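PDB 7FE6: AvmM from Streptomyces sp. NBRC 109436, which catalyses macrocyclization in alchivemycin A biosynthesis, through a dehydration and Michael-type addition. Local coordinates for residues 77-82 / 111-116; 43-48 / 58-63; 16-21 / 177-182; 26-31 / 155-160; 66-71 / 148-153. All coordinates share one frame; numbering follows the deposited sequence.

Contact 1. Residues 77-82 / 111-116; sequences FKLFYK and CQLSGP
The Y81 ring carries L113 over one of its faces, with the backbone oxygen of S114 at its edge, in plane. L113 CB stands 3.9 Å from the centroid of the Y81 ring, only 14° off the ring normal, a CH-pi contact, and the two side chains run alongside each other, pointing opposite ways, with L113 CG 3.7 Å from Y81 CG. The F77 ring is met differently: C111 SG lies at its edge, near the ring plane and 5.5 Å from the centroid of that ring, a sulfur-aromatic contact. Strand 77-83 belongs to one sheet of a beta sandwich and strand 107-113 is outermost in the other, so these side chains fill the layer between the two; the short strand axes run 25° apart. Between the aromatics, L79 CD1 reaches C111 CB at 4.1 Å and L113 CD1 at 4.2 Å. With Y81 CG between its backbone N and carbonyl carbon (chi1 75°), the ring leans across to the other sheet, where OH donates to S114 O at 2.6 Å, in the carbonyl plane. A phenylalanine in place of Y81 would probably keep the cover of L113 but leave S114 O without this donor. S114 OG donates to Q112 OE1, whose amide nitrogen, NE2, is bonded to G173 O.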
# COMPACT_ATOMS: atom_id res chain seq x y z
N PHE A 77 22.64 11.48 3.23
CA PHE A 77 22.02 10.70 2.18
C PHE A 77 21.96 11.51 0.90
O PHE A 77 22.07 12.74 0.89
CB PHE A 77 20.64 10.20 2.61
CG PHE A 77 19.68 11.28 3.07
CD1 PHE A 77 18.81 11.89 2.16
CD2 PHE A 77 19.60 11.65 4.41
CE1 PHE A 77 17.91 12.85 2.59
CE2 PHE A 77 18.70 12.61 4.83
CZ PHE A 77 17.84 13.21 3.91
N LYS A 78 21.82 10.80 -0.21
CA LYS A 78 21.61 11.40 -1.51
C LYS A 78 20.17 11.15 -1.94
O LYS A 78 19.63 10.06 -1.72
CB LYS A 78 22.58 10.85 -2.54
CG LYS A 78 23.97 11.31 -2.33
CD LYS A 78 24.87 10.83 -3.42
CE LYS A 78 26.29 11.24 -3.12
NZ LYS A 78 26.47 12.73 -3.14
N LEU A 79 19.56 12.18 -2.52
CA LEU A 79 18.13 12.18 -2.81
C LEU A 79 17.88 12.83 -4.16
O LEU A 79 18.18 14.01 -4.33
CB LEU A 79 17.35 12.91 -1.70
CG LEU A 79 15.98 12.35 -1.28
CD1 LEU A 79 15.17 13.40 -0.54
CD2 LEU A 79 15.21 11.79 -2.45
N PHE A 80 17.35 12.06 -5.10
CA PHE A 80 16.92 12.58 -6.40
C PHE A 80 15.46 12.24 -6.63
O PHE A 80 14.95 11.22 -6.14
CB PHE A 80 17.74 11.98 -7.55
CG PHE A 80 19.14 12.49 -7.62
CD1 PHE A 80 20.11 12.04 -6.72
CD2 PHE A 80 19.50 13.42 -8.60
CE1 PHE A 80 21.41 12.51 -6.79
CE2 PHE A 80 20.81 13.90 -8.69
CZ PHE A 80 21.77 13.46 -7.78
N TYR A 81 14.79 13.08 -7.40
CA TYR A 81 13.39 12.81 -7.67
C TYR A 81 13.01 13.37 -9.02
O TYR A 81 13.74 14.18 -9.62
CB TYR A 81 12.48 13.37 -6.56
CG TYR A 81 12.29 14.87 -6.57
CD1 TYR A 81 13.28 15.72 -6.08
CD2 TYR A 81 11.10 15.44 -7.02
CE1 TYR A 81 13.11 17.09 -6.06
CE2 TYR A 81 10.91 16.81 -7.01
CZ TYR A 81 11.93 17.64 -6.53
OH TYR A 81 11.77 19.02 -6.49
N LYS A 82 11.84 12.94 -9.47
CA LYS A 82 11.30 13.30 -10.78
C LYS A 82 9.80 13.31 -10.62
O LYS A 82 9.22 12.31 -10.20
CB LYS A 82 11.78 12.29 -11.82
CG LYS A 82 10.94 12.10 -13.05
CD LYS A 82 11.12 10.66 -13.53
CE LYS A 82 11.11 10.54 -15.02
NZ LYS A 82 9.85 11.08 -15.62
N CYS A 111 12.00 16.97 3.64
CA CYS A 111 12.49 17.37 2.33
C CYS A 111 11.36 17.70 1.38
O CYS A 111 10.40 16.93 1.24
CB CYS A 111 13.36 16.28 1.72
SG CYS A 111 14.75 15.88 2.72
N GLN A 112 11.50 18.81 0.67
CA GLN A 112 10.53 19.20 -0.34
C GLN A 112 10.87 18.55 -1.68
O GLN A 112 11.98 18.71 -2.19
CB GLN A 112 10.47 20.72 -0.46
CG GLN A 112 9.33 21.23 -1.32
CD GLN A 112 9.27 22.75 -1.42
OE1 GLN A 112 8.72 23.30 -2.38
NE2 GLN A 112 9.81 23.44 -0.41
N LEU A 113 9.89 17.85 -2.25
CA LEU A 113 9.98 17.24 -3.58
C LEU A 113 8.89 17.80 -4.50
O LEU A 113 8.15 17.02 -5.12
CB LEU A 113 9.84 15.71 -3.48
CG LEU A 113 11.07 14.89 -3.07
CD1 LEU A 113 11.50 15.19 -1.64
CD2 LEU A 113 10.75 13.41 -3.21
N SER A 114 8.82 19.13 -4.64
CA SER A 114 7.75 19.77 -5.38
C SER A 114 8.21 20.06 -6.80
O SER A 114 9.36 19.82 -7.18
CB SER A 114 7.32 21.09 -4.72
OG SER A 114 8.35 22.10 -4.79
N GLY A 115 7.29 20.57 -7.62
CA GLY A 115 7.64 21.04 -8.93
C GLY A 115 6.66 20.59 -10.00
O GLY A 115 5.82 19.72 -9.78
N PRO A 116 6.79 21.18 -11.19
CA PRO A 116 5.91 20.81 -12.31
C PRO A 116 6.06 19.34 -12.67
O PRO A 116 7.14 18.74 -12.53
CB PRO A 116 6.38 21.70 -13.46
CG PRO A 116 7.20 22.78 -12.80
CD PRO A 116 7.75 22.23 -11.55

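Contact 2. Residues 43-48 / 58-63; sequences FSVFYT and TGLNLV
Y47 lays its ring alongside L60, CE1 lying 3.9 Å from L60 CB, the tyrosine and leucine reaching past one another from facing strands. The ring gets there because CG sits between the backbone N and the carbonyl carbon (chi1 58°). Its hydroxyl then meets T58 at the ring edge, in the ring plane, Y47 OH donating to T58 OG1 at 2.7 Å. Further along, V45 CG1 packs on L60 CD2 at 3.6 Å and lies 4.1 Å from L62 CD1. The other methyl of L62, CD2, meets the edge of the F43 ring, 4.2 Å from F43 CZ. Strands 40-49 and 57-66 lie in different sheets; the axes of the short segments 43-48 and 58-63 approach to 8.2 Å and cross at 135°, face-to-face packing in the middle of a beta sandwich. Aliphatic and aromatic carbon holds most of the interface, while its one hydroxyl pair lies at the Y47 end, that side chain about 10 Å from the bound alchivemycin A. T58 OG1 is hydrogen-bonded to V128 O as well, so the buried Y47 hydroxyl is tied through T58 to a further chain segment.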
# COMPACT_ATOMS: atom_id res chain seq x y z
N PHE A 43 12.13 4.14 -5.60
CA PHE A 43 10.73 3.85 -5.32
C PHE A 43 9.88 4.98 -5.90
O PHE A 43 10.40 5.94 -6.47
CB PHE A 43 10.45 3.67 -3.81
CG PHE A 43 10.76 4.88 -2.98
CD1 PHE A 43 12.04 5.08 -2.46
CD2 PHE A 43 9.79 5.85 -2.75
CE1 PHE A 43 12.32 6.21 -1.70
CE2 PHE A 43 10.07 6.97 -1.98
CZ PHE A 43 11.35 7.14 -1.46
N SER A 44 8.57 4.82 -5.82
CA SER A 44 7.68 5.87 -6.26
C SER A 44 6.72 6.19 -5.13
O SER A 44 6.47 5.37 -4.24
CB SER A 44 6.94 5.53 -7.58
OG SER A 44 5.86 4.64 -7.39
N VAL A 45 6.24 7.42 -5.14
CA VAL A 45 5.28 7.89 -4.16
C VAL A 45 4.40 8.89 -4.88
O VAL A 45 4.87 9.65 -5.74
CB VAL A 45 6.00 8.48 -2.91
CG1 VAL A 45 7.11 9.46 -3.32
CG2 VAL A 45 5.02 9.15 -1.92
N PHE A 46 3.11 8.89 -4.57
CA PHE A 46 2.19 9.73 -5.32
C PHE A 46 1.08 10.19 -4.39
O PHE A 46 0.67 9.45 -3.49
CB PHE A 46 1.62 8.99 -6.55
CG PHE A 46 1.42 7.49 -6.36
CD1 PHE A 46 2.48 6.61 -6.52
CD2 PHE A 46 0.15 6.97 -6.09
CE1 PHE A 46 2.31 5.24 -6.35
CE2 PHE A 46 -0.05 5.60 -5.93
CZ PHE A 46 1.03 4.72 -6.06
N TYR A 47 0.62 11.41 -4.58
CA TYR A 47 -0.49 11.91 -3.77
C TYR A 47 -1.71 12.11 -4.65
O TYR A 47 -1.59 12.53 -5.81
CB TYR A 47 -0.10 13.19 -3.02
CG TYR A 47 0.37 14.39 -3.84
CD1 TYR A 47 1.72 14.52 -4.20
CD2 TYR A 47 -0.52 15.42 -4.18
CE1 TYR A 47 2.17 15.63 -4.93
CE2 TYR A 47 -0.09 16.53 -4.91
CZ TYR A 47 1.27 16.63 -5.28
OH TYR A 47 1.70 17.72 -5.99
N THR A 48 -2.89 11.75 -4.11
CA THR A 48 -4.13 11.65 -4.87
C THR A 48 -5.22 12.43 -4.16
O THR A 48 -5.36 12.35 -2.94
CB THR A 48 -4.59 10.20 -5.02
OG1 THR A 48 -3.59 9.42 -5.69
CG2 THR A 48 -5.92 10.12 -5.80
N THR A 58 0.08 22.36 -5.49
CA THR A 58 0.42 21.28 -4.59
C THR A 58 1.84 20.82 -4.86
O THR A 58 2.32 20.90 -6.00
CB THR A 58 -0.47 20.06 -4.76
OG1 THR A 58 -0.30 19.56 -6.08
CG2 THR A 58 -1.95 20.39 -4.49
N GLY A 59 2.48 20.28 -3.82
CA GLY A 59 3.77 19.63 -3.96
C GLY A 59 3.97 18.63 -2.84
O GLY A 59 3.38 18.75 -1.76
N LEU A 60 4.83 17.64 -3.10
CA LEU A 60 5.09 16.58 -2.14
C LEU A 60 6.24 16.94 -1.20
O LEU A 60 7.27 17.47 -1.61
CB LEU A 60 5.44 15.27 -2.86
CG LEU A 60 5.76 14.11 -1.90
CD1 LEU A 60 4.53 13.69 -1.10
CD2 LEU A 60 6.50 12.92 -2.52
N ASN A 61 6.06 16.59 0.07
CA ASN A 61 7.14 16.57 1.05
C ASN A 61 7.39 15.13 1.48
O ASN A 61 6.47 14.30 1.51
CB ASN A 61 6.80 17.44 2.27
CG ASN A 61 6.51 18.89 1.89
OD1 ASN A 61 7.41 19.65 1.53
ND2 ASN A 61 5.23 19.27 1.93
N LEU A 62 8.66 14.83 1.76
CA LEU A 62 9.13 13.51 2.17
C LEU A 62 9.94 13.67 3.45
O LEU A 62 10.81 14.54 3.52
CB LEU A 62 9.99 12.87 1.08
CG LEU A 62 9.85 11.40 0.72
CD1 LEU A 62 8.46 11.06 0.21
CD2 LEU A 62 10.87 11.12 -0.34
N VAL A 63 9.63 12.89 4.48
CA VAL A 63 10.31 12.99 5.76
C VAL A 63 11.07 11.71 6.04
O VAL A 63 10.50 10.62 5.96
CB VAL A 63 9.34 13.30 6.91
CG1 VAL A 63 10.11 13.48 8.19
CG2 VAL A 63 8.57 14.56 6.59

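Contact 3. Residues 16-21 / 177-182; sequences KGFRVN and NVFGRL
V20 and F179 form a single beta bridge, by which the short strand 18-20 attaches to the start of strand 178-189. F179 N donates to R19 O at 3.0 Å, and N21 N to F179 O at 2.6 Å, so the residues flanking V20 supply both bonds. G180 brings its CA to 3.2 Å from N21 O, a CA-H...O contact that continues the join past the bridge. R19, bent at chi3 (-73°), folds its guanidinium back over V178, whose CG1 lies 3.2 Å above the plane, toward its rim. F18 and F179 meet obliquely, F18 CD1 standing 4.1 Å from F179 CE2.

In the next shell Y12 adds a cation-pi contact to R19, and R13 bonds to the backbone of V20 from strand 13-15. On the other flank N177 and V178 both face M161, a classic beta bulge, and N177 OD1 takes a hydrogen bond from D163 N. N21 ND2 is bonded to the hydroxyl of Y55, and farther along R181 packs on R50 of the third subunit. R19 NH2 stops 3.7 Å from N177 ND2, the guanidinium and amide planes 86° apart.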
# COMPACT_ATOMS: atom_id res chain seq x y z
N LYS A 16 -1.22 19.81 15.92
CA LYS A 16 -0.28 20.88 16.30
C LYS A 16 -1.02 22.17 15.96
O LYS A 16 -2.18 22.34 16.37
CB LYS A 16 1.07 20.69 15.61
CG LYS A 16 1.61 19.25 15.50
CD LYS A 16 1.93 18.57 16.83
CE LYS A 16 2.81 17.34 16.56
NZ LYS A 16 3.13 16.52 17.76
N GLY A 17 -0.42 23.10 15.24
CA GLY A 17 -1.14 24.27 14.78
C GLY A 17 -1.56 24.22 13.33
O GLY A 17 -2.05 25.23 12.81
N PHE A 18 -1.44 23.06 12.68
CA PHE A 18 -1.52 22.96 11.23
C PHE A 18 -2.87 22.44 10.79
O PHE A 18 -3.54 21.69 11.50
CB PHE A 18 -0.42 22.04 10.71
CG PHE A 18 0.97 22.45 11.12
CD1 PHE A 18 1.62 23.48 10.46
CD2 PHE A 18 1.60 21.84 12.19
CE1 PHE A 18 2.90 23.88 10.84
CE2 PHE A 18 2.87 22.23 12.58
CZ PHE A 18 3.52 23.25 11.91
N ARG A 19 -3.27 22.85 9.59
CA ARG A 19 -4.52 22.40 9.01
C ARG A 19 -4.23 21.23 8.08
O ARG A 19 -3.31 21.27 7.26
CB ARG A 19 -5.20 23.55 8.26
CG ARG A 19 -5.65 24.67 9.18
CD ARG A 19 -6.39 25.74 8.41
NE ARG A 19 -5.48 26.53 7.58
CZ ARG A 19 -5.86 27.22 6.50
NH1 ARG A 19 -7.13 27.18 6.11
NH2 ARG A 19 -4.98 27.92 5.80
N VAL A 20 -5.04 20.18 8.21
CA VAL A 20 -4.78 18.92 7.53
C VAL A 20 -6.06 18.48 6.83
O VAL A 20 -7.10 18.32 7.48
CB VAL A 20 -4.27 17.85 8.50
CG1 VAL A 20 -4.31 16.49 7.85
CG2 VAL A 20 -2.86 18.19 8.99
N ASN A 21 -5.97 18.29 5.52
CA ASN A 21 -7.04 17.72 4.72
C ASN A 21 -6.67 16.27 4.43
O ASN A 21 -5.79 16.01 3.60
CB ASN A 21 -7.25 18.51 3.44
CG ASN A 21 -8.51 18.09 2.72
OD1 ASN A 21 -9.05 17.02 2.98
ND2 ASN A 21 -8.97 18.92 1.79
N ASN A 177 0.77 25.47 2.74
CA ASN A 177 0.28 26.05 3.98
C ASN A 177 -0.75 25.18 4.68
O ASN A 177 -0.95 25.33 5.89
CB ASN A 177 -0.31 27.45 3.73
CG ASN A 177 -1.61 27.41 2.95
OD1 ASN A 177 -1.82 26.51 2.14
ND2 ASN A 177 -2.46 28.41 3.16
N VAL A 178 -1.40 24.27 3.96
CA VAL A 178 -2.18 23.20 4.56
C VAL A 178 -1.66 21.89 3.98
O VAL A 178 -0.98 21.87 2.96
CB VAL A 178 -3.69 23.37 4.31
CG1 VAL A 178 -4.17 24.68 4.94
CG2 VAL A 178 -3.97 23.35 2.83
N PHE A 179 -2.01 20.78 4.65
CA PHE A 179 -1.33 19.52 4.36
C PHE A 179 -2.32 18.37 4.25
O PHE A 179 -3.48 18.46 4.64
CB PHE A 179 -0.26 19.22 5.42
CG PHE A 179 0.77 20.29 5.53
CD1 PHE A 179 1.87 20.29 4.69
CD2 PHE A 179 0.62 21.33 6.44
CE1 PHE A 179 2.82 21.30 4.78
CE2 PHE A 179 1.56 22.35 6.53
CZ PHE A 179 2.66 22.34 5.70
N GLY A 180 -1.84 17.27 3.67
CA GLY A 180 -2.62 16.07 3.50
C GLY A 180 -2.35 15.03 4.58
O GLY A 180 -1.70 15.29 5.59
N ARG A 181 -2.87 13.83 4.33
CA ARG A 181 -2.77 12.72 5.26
C ARG A 181 -1.38 12.09 5.20
O ARG A 181 -0.92 11.73 4.12
CB ARG A 181 -3.84 11.68 4.92
CG ARG A 181 -4.05 10.62 5.99
CD ARG A 181 -5.01 9.56 5.54
NE ARG A 181 -4.40 8.59 4.64
CZ ARG A 181 -4.86 7.35 4.44
NH1 ARG A 181 -5.94 6.92 5.09
NH2 ARG A 181 -4.23 6.53 3.60
N LEU A 182 -0.71 12.01 6.34
CA LEU A 182 0.62 11.43 6.38
C LEU A 182 0.58 9.94 6.06
O LEU A 182 -0.25 9.22 6.62
CB LEU A 182 1.24 11.64 7.75
CG LEU A 182 2.75 11.44 7.95
CD1 LEU A 182 3.57 12.38 7.08
CD2 LEU A 182 3.09 11.69 9.41

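Contact 4. Residues 26-31 / 155-160; sequences ADFIGV and IFALPG
The inner faces of a beta sandwich meet here, strand 24-29 from the edge of one sheet against strand 153-162 of the other; the axes of 26-29 and 155-160 approach to 7.7 Å and cross at 142°. Two alanines make the nearest approach: A26 CB lies 3.6 Å from A157 CB, and A26 CB also reaches P159 CG at 4.1 Å. F28 is the large residue of the set. Its CG is anti to the carbonyl carbon (chi1 -72°), and this carries the end of the ring, CZ, to 3.7 Å from A157 CB, while the backbone carbon of F156 lies at the ring edge. F28 CE1 stands 4.1 Å from I155 CG2, the two side chains crossing at a slant. V31 brings CG1 to 4.3 Å from I155 CD1. An alanine at F28 would take away the ring and would probably leave A157 and I155 CG2 without their aromatic neighbour, opening a gap between the sheets. V45 touches F28 in its own sheet, and L62 backs I155 in the other. No hydrogen bond crosses between these segments: the side chains meet through apolar surface, and the F28 ring also rests on backbone of the facing strand.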
# COMPACT_ATOMS: atom_id res chain seq x y z
N ALA A 26 -1.54 9.76 0.33
CA ALA A 26 -0.34 9.39 -0.41
C ALA A 26 -0.09 7.88 -0.35
O ALA A 26 -0.39 7.23 0.66
CB ALA A 26 0.88 10.14 0.12
N ASP A 27 0.51 7.34 -1.41
CA ASP A 27 0.83 5.92 -1.48
C ASP A 27 2.28 5.70 -1.90
O ASP A 27 2.84 6.47 -2.70
CB ASP A 27 -0.09 5.18 -2.44
CG ASP A 27 -1.53 5.25 -2.01
OD1 ASP A 27 -1.83 4.83 -0.87
OD2 ASP A 27 -2.38 5.71 -2.80
N PHE A 28 2.89 4.65 -1.35
CA PHE A 28 4.24 4.22 -1.70
C PHE A 28 4.19 2.97 -2.58
O PHE A 28 3.33 2.10 -2.41
CB PHE A 28 5.07 3.92 -0.44
CG PHE A 28 5.48 5.14 0.34
CD1 PHE A 28 6.55 5.94 -0.08
CD2 PHE A 28 4.87 5.46 1.55
CE1 PHE A 28 6.96 7.03 0.65
CE2 PHE A 28 5.29 6.59 2.29
CZ PHE A 28 6.32 7.36 1.83
N ILE A 29 5.14 2.88 -3.51
CA ILE A 29 5.35 1.67 -4.31
C ILE A 29 6.84 1.36 -4.30
O ILE A 29 7.65 2.23 -4.61
CB ILE A 29 4.86 1.83 -5.76
CG1 ILE A 29 3.34 1.97 -5.84
CG2 ILE A 29 5.29 0.61 -6.60
CD1 ILE A 29 2.58 0.69 -5.47
N GLY A 30 7.20 0.12 -3.92
CA GLY A 30 8.55 -0.35 -4.10
C GLY A 30 9.54 0.06 -3.03
O GLY A 30 10.74 -0.08 -3.24
N VAL A 31 9.07 0.57 -1.89
CA VAL A 31 9.93 0.84 -0.74
C VAL A 31 10.35 -0.48 -0.10
O VAL A 31 9.48 -1.24 0.36
CB VAL A 31 9.22 1.72 0.29
CG1 VAL A 31 10.20 2.11 1.42
CG2 VAL A 31 8.66 2.95 -0.38
N ILE A 155 10.18 6.39 6.13
CA ILE A 155 9.97 7.45 5.16
C ILE A 155 8.50 7.84 5.25
O ILE A 155 7.62 6.97 5.24
CB ILE A 155 10.35 7.00 3.74
CG1 ILE A 155 11.76 6.43 3.74
CG2 ILE A 155 10.28 8.17 2.80
CD1 ILE A 155 12.18 5.78 2.42
N PHE A 156 8.24 9.14 5.32
CA PHE A 156 6.88 9.63 5.46
C PHE A 156 6.55 10.56 4.31
O PHE A 156 7.37 11.39 3.90
CB PHE A 156 6.66 10.37 6.76
CG PHE A 156 6.78 9.52 7.99
CD1 PHE A 156 8.04 9.17 8.50
CD2 PHE A 156 5.62 9.08 8.65
CE1 PHE A 156 8.15 8.41 9.63
CE2 PHE A 156 5.72 8.30 9.78
CZ PHE A 156 6.99 7.97 10.29
N ALA A 157 5.35 10.38 3.75
CA ALA A 157 4.85 11.23 2.68
C ALA A 157 3.89 12.25 3.26
O ALA A 157 2.89 11.89 3.89
CB ALA A 157 4.18 10.38 1.60
N LEU A 158 4.19 13.53 3.04
CA LEU A 158 3.37 14.62 3.57
C LEU A 158 2.99 15.50 2.39
O LEU A 158 3.77 16.39 2.00
CB LEU A 158 4.12 15.42 4.63
CG LEU A 158 3.41 16.69 5.12
CD1 LEU A 158 2.16 16.37 5.98
CD2 LEU A 158 4.38 17.61 5.84
N PRO A 159 1.81 15.28 1.80
CA PRO A 159 1.37 16.16 0.71
C PRO A 159 1.14 17.58 1.21
O PRO A 159 0.49 17.80 2.24
CB PRO A 159 0.07 15.50 0.24
CG PRO A 159 0.14 14.09 0.78
CD PRO A 159 0.85 14.21 2.08
N GLY A 160 1.71 18.55 0.50
CA GLY A 160 1.51 19.97 0.79
C GLY A 160 0.66 20.65 -0.27
O GLY A 160 0.85 20.43 -1.47

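Contact 5. Residues 66-71 / 148-153; sequences FSDRDD and ITSEHA
F66 turns one ring face to S150, whose CB sits over the ring centre, 3.9 Å from the centroid of the F66 ring and 8° off its normal, a CH-pi contact. I148 CD1 comes to the edge of that ring, and A153 CB packs obliquely on it, 3.6 Å from F66 CD1; F66 and A153 also form an antiparallel non-hydrogen-bonded pair. D68 turns its carboxylate to the corner at 151-152: S150 OG donates to D68 OD1 at 2.8 Å and E151 N to D68 OD2 at 2.7 Å, both on the syn side and about 20° out of plane. S67 doubles back onto H152 O, which accepts from both S67 N and S67 OG. R69 lays one guanidinium face on I148 CG1, while its NH1 donates to T149 O at 2.9 Å, that oxygen tilted from the guanidinium plane. D71 takes NE and NH2 of R69 in an in-plane salt bridge. E151 itself pairs with R188, and H152 ND1 bonds to H139 of the third subunit. Five hydrogen bonds thus join the two segments alongside the packing of F66; gripped by D71 and T149 O, R69 probably has its charge largely balanced and little freedom to turn.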
# COMPACT_ATOMS: atom_id res chain seq x y z
N PHE A 66 14.80 8.78 11.88
CA PHE A 66 15.46 7.71 12.63
C PHE A 66 14.96 7.76 14.07
O PHE A 66 15.08 8.79 14.73
CB PHE A 66 16.99 7.86 12.60
CG PHE A 66 17.62 7.55 11.26
CD1 PHE A 66 16.86 7.13 10.19
CD2 PHE A 66 19.00 7.67 11.09
CE1 PHE A 66 17.45 6.85 8.96
CE2 PHE A 66 19.59 7.38 9.87
CZ PHE A 66 18.81 6.97 8.80
N SER A 67 14.40 6.65 14.54
CA SER A 67 13.87 6.61 15.89
C SER A 67 14.94 6.36 16.94
O SER A 67 14.67 6.57 18.13
CB SER A 67 12.81 5.52 16.00
OG SER A 67 13.45 4.27 16.04
N ASP A 68 16.13 5.90 16.54
CA ASP A 68 17.12 5.36 17.46
C ASP A 68 18.46 6.07 17.39
O ASP A 68 19.47 5.53 17.84
CB ASP A 68 17.30 3.86 17.21
CG ASP A 68 17.65 3.54 15.77
OD1 ASP A 68 17.51 4.42 14.90
OD2 ASP A 68 18.05 2.38 15.49
N ARG A 69 18.48 7.29 16.86
CA ARG A 69 19.65 8.15 16.87
C ARG A 69 19.25 9.53 16.39
O ARG A 69 18.27 9.67 15.64
CB ARG A 69 20.76 7.57 16.01
CG ARG A 69 20.33 7.22 14.60
CD ARG A 69 21.38 6.33 13.97
NE ARG A 69 22.68 7.00 13.89
CZ ARG A 69 23.79 6.41 13.49
NH1 ARG A 69 23.78 5.13 13.13
NH2 ARG A 69 24.93 7.09 13.45
N ASP A 70 20.00 10.55 16.80
CA ASP A 70 19.62 11.91 16.43
C ASP A 70 20.70 12.64 15.64
O ASP A 70 20.61 13.86 15.46
CB ASP A 70 19.23 12.73 17.66
CG ASP A 70 20.31 12.76 18.71
OD1 ASP A 70 21.50 12.58 18.36
OD2 ASP A 70 19.96 12.99 19.88
N ASP A 71 21.69 11.91 15.12
CA ASP A 71 22.78 12.52 14.36
C ASP A 71 22.53 12.59 12.85
O ASP A 71 23.35 13.18 12.14
CB ASP A 71 24.08 11.75 14.61
CG ASP A 71 23.90 10.25 14.46
OD1 ASP A 71 22.76 9.75 14.61
OD2 ASP A 71 24.90 9.56 14.16
N ILE A 148 26.23 4.33 8.18
CA ILE A 148 25.16 4.82 9.03
C ILE A 148 24.05 3.78 8.99
O ILE A 148 23.75 3.21 7.93
CB ILE A 148 24.68 6.23 8.60
CG1 ILE A 148 23.74 6.82 9.65
CG2 ILE A 148 24.06 6.22 7.21
CD1 ILE A 148 23.55 8.35 9.51
N THR A 149 23.50 3.45 10.16
CA THR A 149 22.50 2.40 10.29
C THR A 149 21.35 2.88 11.17
O THR A 149 21.46 3.87 11.89
CB THR A 149 23.07 1.12 10.91
OG1 THR A 149 23.48 1.39 12.25
CG2 THR A 149 24.23 0.59 10.08
N SER A 150 20.24 2.14 11.09
CA SER A 150 19.10 2.41 11.96
C SER A 150 18.23 1.16 12.04
O SER A 150 17.99 0.50 11.03
CB SER A 150 18.28 3.59 11.44
OG SER A 150 17.13 3.77 12.24
N GLU A 151 17.76 0.85 13.24
CA GLU A 151 16.95 -0.34 13.44
C GLU A 151 15.45 -0.07 13.49
O GLU A 151 14.66 -1.01 13.56
CB GLU A 151 17.46 -1.07 14.68
CG GLU A 151 18.79 -1.73 14.34
CD GLU A 151 18.61 -2.65 13.13
OE1 GLU A 151 17.80 -3.62 13.28
OE2 GLU A 151 19.18 -2.38 12.03
N HIS A 152 15.04 1.20 13.43
CA HIS A 152 13.64 1.51 13.19
C HIS A 152 13.56 2.93 12.66
O HIS A 152 13.79 3.90 13.39
CB HIS A 152 12.79 1.34 14.45
CG HIS A 152 11.40 1.88 14.29
ND1 HIS A 152 10.53 1.42 13.32
CD2 HIS A 152 10.74 2.87 14.93
CE1 HIS A 152 9.39 2.09 13.39
NE2 HIS A 152 9.49 2.98 14.37
N ALA A 153 13.19 3.05 11.39
CA ALA A 153 13.19 4.30 10.66
C ALA A 153 11.95 4.32 9.80
O ALA A 153 11.29 3.29 9.59
CB ALA A 153 14.46 4.45 9.81

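How the contacts relate
Contacts 1, 2 and 4 lie in the core of one beta sandwich, each joining a strand of the sheet that holds 24-29, 40-49 and 77-83 to one of the sheet that holds 153-162, 57-66 and 107-113. The centres of contacts 2 and 4 are about 5 Å apart and those of contacts 1 and 2 about 9 Å, linked by probable backbone hydrogen bonds such as L113 N to L60 O. Contacts 3 and 5 sit toward opposite ends, their centres about 26 Å apart, and both reach the third subunit. Along the chain contact 3 spans contact 4; within that, contact 2 comes first, then contact 5, which encloses contact 1.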